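Local coordinates for arginase (Trypanosoma brucei brucei, PDB 4RHJ), which is of unknown function, an arginase-like protein of the arginase-deacetylase fold that evolved without the binuclear manganese cluster, at residues 28-33 with 127-132; 62-67 with 303-308; 171-174 with 180-183. One frame throughout, in Å; residues are numbered along the deposited sequence.

Interaction 1. Residues 28-33 with 127-132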
loop_
_atom_site.group_PDB
_atom_site.type_symbol
_atom_site.label_atom_id
_atom_site.label_comp_id
_atom_site.label_asym_id
_atom_site.label_seq_id
_atom_site.Cartn_x
_atom_site.Cartn_y
_atom_site.Cartn_z
ATOM N N ASN A 28 -25.142 5.440 -31.525
ATOM C CA ASN A 28 -24.374 6.597 -31.107
ATOM C C ASN A 28 -22.946 6.635 -31.672
ATOM O O ASN A 28 -22.480 7.688 -32.112
ATOM C CB ASN A 28 -24.327 6.635 -29.582
ATOM C CG ASN A 28 -23.591 7.832 -29.054
ATOM O OD1 ASN A 28 -22.462 7.727 -28.574
ATOM N ND2 ASN A 28 -24.226 8.989 -29.141
ATOM N N VAL A 29 -22.260 5.493 -31.658
ATOM C CA VAL A 29 -20.869 5.427 -32.114
ATOM C C VAL A 29 -20.752 5.775 -33.600
ATOM O O VAL A 29 -19.789 6.414 -34.030
ATOM C CB VAL A 29 -20.234 4.023 -31.849
ATOM C CG1 VAL A 29 -20.795 2.953 -32.770
ATOM C CG2 VAL A 29 -18.724 4.091 -31.993
ATOM N N LYS A 30 -21.752 5.379 -34.374
ATOM C CA LYS A 30 -21.683 5.535 -35.810
ATOM C C LYS A 30 -21.601 7.006 -36.190
ATOM O O LYS A 30 -20.680 7.418 -36.884
ATOM C CB LYS A 30 -22.888 4.876 -36.485
ATOM C CG LYS A 30 -23.060 3.388 -36.194
ATOM C CD LYS A 30 -24.187 2.795 -37.049
ATOM C CE LYS A 30 -24.527 1.366 -36.637
ATOM N NZ LYS A 30 -25.724 0.808 -37.343
ATOM N N GLY A 31 -22.551 7.797 -35.706
ATOM C CA GLY A 31 -22.725 9.166 -36.170
ATOM C C GLY A 31 -21.912 10.286 -35.537
ATOM O O GLY A 31 -22.313 11.446 -35.592
ATOM N N VAL A 32 -20.773 9.951 -34.943
ATOM C CA VAL A 32 -19.923 10.961 -34.316
ATOM C C VAL A 32 -19.124 11.684 -35.395
ATOM O O VAL A 32 -18.483 11.042 -36.220
ATOM C CB VAL A 32 -18.976 10.340 -33.264
ATOM C CG1 VAL A 32 -17.957 11.356 -32.782
ATOM C CG2 VAL A 32 -19.774 9.812 -32.099
ATOM N N THR A 33 -19.192 13.014 -35.401
ATOM C CA THR A 33 -18.571 13.807 -36.456
ATOM C C THR A 33 -17.090 13.488 -36.490
ATOM O O THR A 33 -16.409 13.598 -35.481
ATOM C CB THR A 33 -18.777 15.335 -36.258
ATOM O OG1 THR A 33 -20.157 15.681 -36.459
ATOM C CG2 THR A 33 -17.923 16.112 -37.244
ATOM N N SER A 127 -14.895 -0.363 -31.796
ATOM C CA SER A 127 -13.481 -0.080 -32.001
ATOM C C SER A 127 -13.204 0.259 -33.464
ATOM O O SER A 127 -12.522 1.243 -33.773
ATOM C CB SER A 127 -12.634 -1.268 -31.554
ATOM O OG SER A 127 -13.029 -2.457 -32.214
ATOM N N THR A 128 -13.747 -0.558 -34.356
ATOM C CA THR A 128 -13.684 -0.301 -35.795
ATOM C C THR A 128 -14.235 1.088 -36.182
ATOM O O THR A 128 -13.653 1.798 -37.014
ATOM C CB THR A 128 -14.466 -1.374 -36.580
ATOM O OG1 THR A 128 -13.786 -2.637 -36.507
ATOM C CG2 THR A 128 -14.606 -0.969 -38.024
ATOM N N GLU A 129 -15.348 1.471 -35.562
ATOM C CA GLU A 129 -16.021 2.722 -35.897
ATOM C C GLU A 129 -15.404 3.905 -35.159
ATOM O O GLU A 129 -15.701 5.055 -35.461
ATOM C CB GLU A 129 -17.519 2.638 -35.587
ATOM C CG GLU A 129 -18.379 3.621 -36.366
ATOM C CD GLU A 129 -19.130 2.983 -37.531
ATOM O OE1 GLU A 129 -18.902 1.796 -37.832
ATOM O OE2 GLU A 129 -19.970 3.664 -38.150
ATOM N N LEU A 130 -14.547 3.614 -34.189
ATOM C CA LEU A 130 -13.781 4.650 -33.505
ATOM C C LEU A 130 -12.446 4.880 -34.205
ATOM O O LEU A 130 -11.954 6.011 -34.301
ATOM C CB LEU A 130 -13.543 4.274 -32.040
ATOM C CG LEU A 130 -14.762 4.515 -31.155
ATOM C CD1 LEU A 130 -14.435 4.371 -29.670
ATOM C CD2 LEU A 130 -15.396 5.871 -31.478
ATOM N N LEU A 131 -11.874 3.782 -34.688
ATOM C CA LEU A 131 -10.594 3.787 -35.375
ATOM C C LEU A 131 -10.720 4.328 -36.782
ATOM O O LEU A 131 -9.796 4.957 -37.283
ATOM C CB LEU A 131 -10.000 2.382 -35.424
ATOM C CG LEU A 131 -9.383 1.841 -34.146
ATOM C CD1 LEU A 131 -8.956 0.404 -34.356
ATOM C CD2 LEU A 131 -8.217 2.714 -33.736
ATOM N N GLU A 132 -11.855 4.078 -37.427
ATOM C CA GLU A 132 -12.064 4.603 -38.762
ATOM C C GLU A 132 -11.968 6.122 -38.729
ATOM O O GLU A 132 -11.379 6.735 -39.625
ATOM C CB GLU A 132 -13.412 4.148 -39.328
ATOM C CG GLU A 132 -13.355 2.779 -39.949
ATOM C CD GLU A 132 -14.713 2.263 -40.373
ATOM O OE1 GLU A 132 -15.585 3.079 -40.738
ATOM O OE2 GLU A 132 -14.906 1.033 -40.346
#
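V29 and L130 meet methyl to methyl, CG2 of V29 lying 3.8 Å from CD2 of L130, and beside them the long side chain of E129 lies against the backbone of K30. The CG2 of V29 stands anti to the backbone N and is the branch that does the touching, wedged between CD2 of L130 and CB of E129, the latter 4.1 Å from it. In L130, CG is anti to the carbonyl carbon (chi1 -78°), and CD2 is the branch turned to V29. The two valine contacts are plain dispersion, made where V29 and L130 are both buried.

The CG of E129 is also anti to its backbone N (chi1 -157°), but the chain then bends at chi2, 103°, so that the carboxylate comes over CA and CB of K30. CG rests 3.9 Å from the carbonyl O of V29, and OE2 comes to 3.5 Å from CA of K30 and 3.6 Å from its CB. These are contacts with carbon, not hydrogen bonds. The lysine itself runs extended beyond CG, and its NZ stays 6.5 Å from OE2 of E129, too far for a salt bridge, though the opposite charges may still attract weakly over that gap.

The contact thus joins the C-terminal end of helix 23-30 to helix 116-131. K133 adds a polar tie by hydrogen bonding through NZ to the carbonyl oxygens of K30 and V32. On the sheet side, L130 packs on A47 and F49 of strand 46-50 and on C101 of strand 95-103, while S127, T128 and L131 touch helix 148-157.

Interaction 2. Residues 62-67 with 303-308; sequences LDFFLQ and LTAIAL
Two helical segments come together here, their backbones nearest at F64 and A305 with CA atoms 7.2 Å apart, close enough for one aromatic ring to bridge them. In the arginase-deacetylase fold of this protein, with helices packed about a parallel beta-sheet, the contact sets the short helix 62-66 against the C-terminal helix 303-316.

F64 carries it. With CG anti to the backbone N (chi1 -169°), the ring reaches out from its own helix and lays a face over the methyl of A305. This is a CH-pi contact: CB of A305 sits 3.9 Å from the F64 ring centroid, 24° off the ring normal, so the methyl is displaced toward the rim and lies nearest CD2 and CE2. Beside the methyl the ring also reaches the helix backbone, with CE2 of F64 3.5 Å from the carbonyl C of A305. I306 adds less: its backbone N comes obliquely to the ring, 3.7 Å from CE2 of F64, and of its side chain CG1 comes nearest, although CB points away from the phenylalanine.

No hydrogen bond crosses between the segments, so the join is made by packing alone. F64 also touches V301 and S309, and its neighbour F65 continues the seam along helix 303-316 through I312, K313 and I316. L303 packs on V295 and I306 on P259, both of the second subunit, so helix 303-316 takes part in a subunit interface. At the outer end of the F64 ring, CZ lies 4.3 Å from CG1 of I306.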
loop_
_atom_site.group_PDB
_atom_site.type_symbol
_atom_site.label_atom_id
_atom_site.label_comp_id
_atom_site.label_asym_id
_atom_site.label_seq_id
_atom_site.Cartn_x
_atom_site.Cartn_y
_atom_site.Cartn_z
ATOM N N LEU A 62 -16.399 3.869 -15.188
ATOM C CA LEU A 62 -16.472 4.815 -16.265
ATOM C C LEU A 62 -17.011 6.070 -15.633
ATOM O O LEU A 62 -16.277 7.037 -15.484
ATOM C CB LEU A 62 -17.363 4.289 -17.409
ATOM C CG LEU A 62 -17.999 5.274 -18.401
ATOM C CD1 LEU A 62 -17.442 5.105 -19.801
ATOM C CD2 LEU A 62 -19.516 5.140 -18.411
ATOM N N ASP A 63 -18.268 6.017 -15.190
ATOM C CA ASP A 63 -18.942 7.132 -14.531
ATOM C C ASP A 63 -18.132 7.720 -13.360
ATOM O O ASP A 63 -18.208 8.910 -13.086
ATOM C CB ASP A 63 -20.325 6.680 -14.038
ATOM C CG ASP A 63 -20.942 5.591 -14.912
ATOM O OD1 ASP A 63 -21.454 5.923 -15.998
ATOM O OD2 ASP A 63 -20.932 4.410 -14.500
ATOM N N PHE A 64 -17.364 6.865 -12.680
ATOM C CA PHE A 64 -16.465 7.278 -11.611
ATOM C C PHE A 64 -15.265 8.058 -12.170
ATOM O O PHE A 64 -14.808 9.014 -11.563
ATOM C CB PHE A 64 -15.999 6.056 -10.823
ATOM C CG PHE A 64 -15.290 6.386 -9.549
ATOM C CD1 PHE A 64 -16.003 6.728 -8.413
ATOM C CD2 PHE A 64 -13.917 6.329 -9.473
ATOM C CE1 PHE A 64 -15.355 7.019 -7.224
ATOM C CE2 PHE A 64 -13.257 6.621 -8.279
ATOM C CZ PHE A 64 -13.982 6.966 -7.153
ATOM N N PHE A 65 -14.784 7.656 -13.339
ATOM C CA PHE A 65 -13.701 8.360 -14.025
ATOM C C PHE A 65 -14.145 9.724 -14.544
ATOM O O PHE A 65 -13.354 10.663 -14.634
ATOM C CB PHE A 65 -13.173 7.533 -15.195
ATOM C CG PHE A 65 -12.160 8.253 -16.032
ATOM C CD1 PHE A 65 -10.855 8.400 -15.587
ATOM C CD2 PHE A 65 -12.503 8.793 -17.254
ATOM C CE1 PHE A 65 -9.918 9.065 -16.351
ATOM C CE2 PHE A 65 -11.562 9.458 -18.026
ATOM C CZ PHE A 65 -10.275 9.590 -17.575
ATOM N N LEU A 66 -15.418 9.829 -14.897
ATOM C CA LEU A 66 -15.930 11.073 -15.439
ATOM C C LEU A 66 -16.138 12.100 -14.339
ATOM O O LEU A 66 -16.134 13.300 -14.605
ATOM C CB LEU A 66 -17.225 10.828 -16.204
ATOM C CG LEU A 66 -17.124 9.842 -17.375
ATOM C CD1 LEU A 66 -18.473 9.695 -18.050
ATOM C CD2 LEU A 66 -16.067 10.283 -18.387
ATOM N N GLN A 67 -16.270 11.630 -13.101
ATOM C CA GLN A 67 -16.507 12.523 -11.965
ATOM C C GLN A 67 -15.201 12.858 -11.234
ATOM O O GLN A 67 -15.172 13.656 -10.294
ATOM C CB GLN A 67 -17.526 11.900 -11.005
ATOM C CG GLN A 67 -17.005 10.775 -10.139
ATOM C CD GLN A 67 -17.842 10.571 -8.887
ATOM O OE1 GLN A 67 -18.974 11.041 -8.802
ATOM N NE2 GLN A 67 -17.282 9.882 -7.907
ATOM N N LEU A 303 -11.422 1.470 -3.211
ATOM C CA LEU A 303 -9.987 1.661 -3.398
ATOM C C LEU A 303 -9.535 1.422 -4.847
ATOM O O LEU A 303 -8.675 2.114 -5.368
ATOM C CB LEU A 303 -9.221 0.732 -2.461
ATOM C CG LEU A 303 -8.677 1.441 -1.230
ATOM C CD1 LEU A 303 -9.778 2.238 -0.523
ATOM C CD2 LEU A 303 -8.029 0.439 -0.307
ATOM N N THR A 304 -10.122 0.424 -5.493
ATOM C CA THR A 304 -9.730 0.076 -6.853
ATOM C C THR A 304 -10.249 1.082 -7.851
ATOM O O THR A 304 -9.631 1.319 -8.890
ATOM C CB THR A 304 -10.240 -1.290 -7.229
ATOM O OG1 THR A 304 -9.969 -2.188 -6.147
ATOM C CG2 THR A 304 -9.577 -1.785 -8.529
ATOM N N ALA A 305 -11.397 1.666 -7.534
ATOM C CA ALA A 305 -11.965 2.709 -8.384
ATOM C C ALA A 305 -11.044 3.937 -8.374
ATOM O O ALA A 305 -10.737 4.510 -9.423
ATOM C CB ALA A 305 -13.338 3.077 -7.924
ATOM N N ILE A 306 -10.610 4.314 -7.174
ATOM C CA ILE A 306 -9.693 5.432 -6.997
ATOM C C ILE A 306 -8.436 5.181 -7.821
ATOM O O ILE A 306 -8.049 5.995 -8.657
ATOM C CB ILE A 306 -9.343 5.645 -5.486
ATOM C CG1 ILE A 306 -10.553 6.183 -4.717
ATOM C CG2 ILE A 306 -8.182 6.601 -5.305
ATOM C CD1 ILE A 306 -10.417 6.105 -3.198
ATOM N N ALA A 307 -7.830 4.026 -7.602
ATOM C CA ALA A 307 -6.602 3.641 -8.283
ATOM C C ALA A 307 -6.768 3.627 -9.790
ATOM O O ALA A 307 -5.971 4.191 -10.522
ATOM C CB ALA A 307 -6.158 2.276 -7.798
ATOM N N LEU A 308 -7.820 2.979 -10.259
ATOM C CA LEU A 308 -7.950 2.789 -11.684
ATOM C C LEU A 308 -8.373 4.049 -12.380
ATOM O O LEU A 308 -8.013 4.261 -13.535
ATOM C CB LEU A 308 -8.924 1.668 -11.975
ATOM C CG LEU A 308 -8.270 0.310 -11.800
ATOM C CD1 LEU A 308 -9.234 -0.757 -12.260
ATOM C CD2 LEU A 308 -6.978 0.230 -12.583
#

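Interaction 3. Residues 171-174 with 180-183; sequences RPSV and PLRV
This is a local contact between a loop and the helix that follows it: residues 172-174 of the loop beyond strand 163-168 lie against L181 and R182 of helix 180-186, combining apolar packing with one side-chain-to-backbone hydrogen bond. The bond runs from NH1 of R182 to the carbonyl O of V174, 2.7 Å long with an N-H...O angle of 160°. The oxygen lies at the edge of the guanidinium, in its plane, and the donor lies in the carbonyl plane of V174. R182 gets there by a bend at chi2 (61°), which curls the chain round the carbonyl and brings CD to 3.2 Å from that same O. Its NE makes a salt bridge with D186 one turn on, so two partners fix the rotation of the guanidinium.

L181 covers the other part of the loop. Its CD1 is packed tightly against the carbonyl oxygens of P172 and S173, 3.1 Å and 3.2 Å away, and its nearly eclipsed chi1 (-19°) suggests some strain. The leucine and V174 side chains cross at about a right angle.

P172 and V174 pack on helix 203-211. The S173 side chain is about 6 Å from that of D244, a manganese-binding residue in another structure of this protein, though none is bound to this chain. A loop following a strand of the parallel sheet, beside the region where arginases hold their manganese, is characteristic of the arginase-deacetylase fold.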
loop_
_atom_site.group_PDB
_atom_site.type_symbol
_atom_site.label_atom_id
_atom_site.label_comp_id
_atom_site.label_asym_id
_atom_site.label_seq_id
_atom_site.Cartn_x
_atom_site.Cartn_y
_atom_site.Cartn_z
ATOM N N ARG A 171 -0.718 -12.282 -14.082
ATOM C CA ARG A 171 -0.540 -13.517 -14.855
ATOM C C ARG A 171 -0.333 -13.208 -16.329
ATOM O O ARG A 171 -0.864 -12.231 -16.829
ATOM C CB ARG A 171 -1.749 -14.439 -14.707
ATOM C CG ARG A 171 -3.000 -13.883 -15.337
ATOM C CD ARG A 171 -4.277 -14.279 -14.582
ATOM N NE ARG A 171 -4.478 -13.554 -13.323
ATOM C CZ ARG A 171 -4.141 -14.018 -12.118
ATOM N NH1 ARG A 171 -3.568 -15.205 -12.005
ATOM N NH2 ARG A 171 -4.370 -13.299 -11.026
ATOM N N PRO A 172 0.427 -14.057 -17.035
ATOM C CA PRO A 172 0.659 -13.863 -18.470
ATOM C C PRO A 172 -0.629 -13.917 -19.267
ATOM O O PRO A 172 -0.692 -13.303 -20.322
ATOM C CB PRO A 172 1.583 -15.026 -18.843
ATOM C CG PRO A 172 2.238 -15.416 -17.592
ATOM C CD PRO A 172 1.235 -15.165 -16.496
ATOM N N SER A 173 -1.625 -14.642 -18.765
ATOM C CA SER A 173 -2.932 -14.747 -19.409
ATOM C C SER A 173 -2.791 -15.255 -20.852
ATOM O O SER A 173 -3.254 -14.627 -21.796
ATOM C CB SER A 173 -3.650 -13.395 -19.374
ATOM O OG SER A 173 -5.047 -13.528 -19.574
ATOM N N VAL A 174 -2.145 -16.408 -20.999
ATOM C CA VAL A 174 -1.825 -16.966 -22.311
ATOM C C VAL A 174 -1.890 -18.495 -22.373
ATOM O O VAL A 174 -1.900 -19.077 -23.462
ATOM C CB VAL A 174 -0.413 -16.540 -22.764
ATOM C CG1 VAL A 174 -0.382 -15.057 -23.142
ATOM C CG2 VAL A 174 0.596 -16.851 -21.677
ATOM N N PRO A 180 -7.302 -13.513 -24.472
ATOM C CA PRO A 180 -7.249 -12.581 -25.601
ATOM C C PRO A 180 -5.861 -12.306 -26.187
ATOM O O PRO A 180 -5.790 -11.838 -27.311
ATOM C CB PRO A 180 -7.835 -11.299 -25.005
ATOM C CG PRO A 180 -7.552 -11.402 -23.587
ATOM C CD PRO A 180 -7.688 -12.838 -23.227
ATOM N N LEU A 181 -4.786 -12.573 -25.460
ATOM C CA LEU A 181 -3.449 -12.347 -26.006
ATOM C C LEU A 181 -2.953 -13.609 -26.725
ATOM O O LEU A 181 -2.299 -13.542 -27.773
ATOM C CB LEU A 181 -2.487 -11.940 -24.889
ATOM C CG LEU A 181 -3.187 -11.421 -23.635
ATOM C CD1 LEU A 181 -2.319 -11.618 -22.409
ATOM C CD2 LEU A 181 -3.571 -9.958 -23.812
ATOM N N ARG A 182 -3.278 -14.757 -26.139
ATOM C CA ARG A 182 -3.042 -16.056 -26.748
ATOM C C ARG A 182 -3.734 -16.164 -28.113
ATOM O O ARG A 182 -3.213 -16.775 -29.048
ATOM C CB ARG A 182 -3.532 -17.156 -25.807
ATOM C CG ARG A 182 -3.444 -18.551 -26.362
ATOM C CD ARG A 182 -2.025 -18.910 -26.684
ATOM N NE ARG A 182 -1.932 -20.265 -27.211
ATOM C CZ ARG A 182 -1.771 -21.346 -26.457
ATOM N NH1 ARG A 182 -1.682 -21.231 -25.136
ATOM N NH2 ARG A 182 -1.696 -22.540 -27.025
ATOM N N VAL A 183 -4.913 -15.565 -28.222
ATOM C CA VAL A 183 -5.656 -15.600 -29.467
ATOM C C VAL A 183 -4.971 -14.737 -30.515
ATOM O O VAL A 183 -4.925 -15.089 -31.691
ATOM C CB VAL A 183 -7.110 -15.127 -29.281
ATOM C CG1 VAL A 183 -7.831 -15.069 -30.617
ATOM C CG2 VAL A 183 -7.837 -16.051 -28.327
#

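In the fold
From the N terminus, helix 23-30 opens interaction 1, and helix 62-66 opens interaction 2 before the first is closed at 127-132, so these two cross. Interaction 1 joins helices across a span that includes strands 46-50, 77-81 and 95-103. Interaction 3 starts after interaction 1 has closed; it ties off a short loop between strand 163-168 and helix 180-186, wholly within the long span that 303-308 finally completes by returning to 62-67. Interaction 2 thereby brings an early helix to the C-terminal one. The three stay separate: centres lie 24 to 27 Å apart, and none touches another.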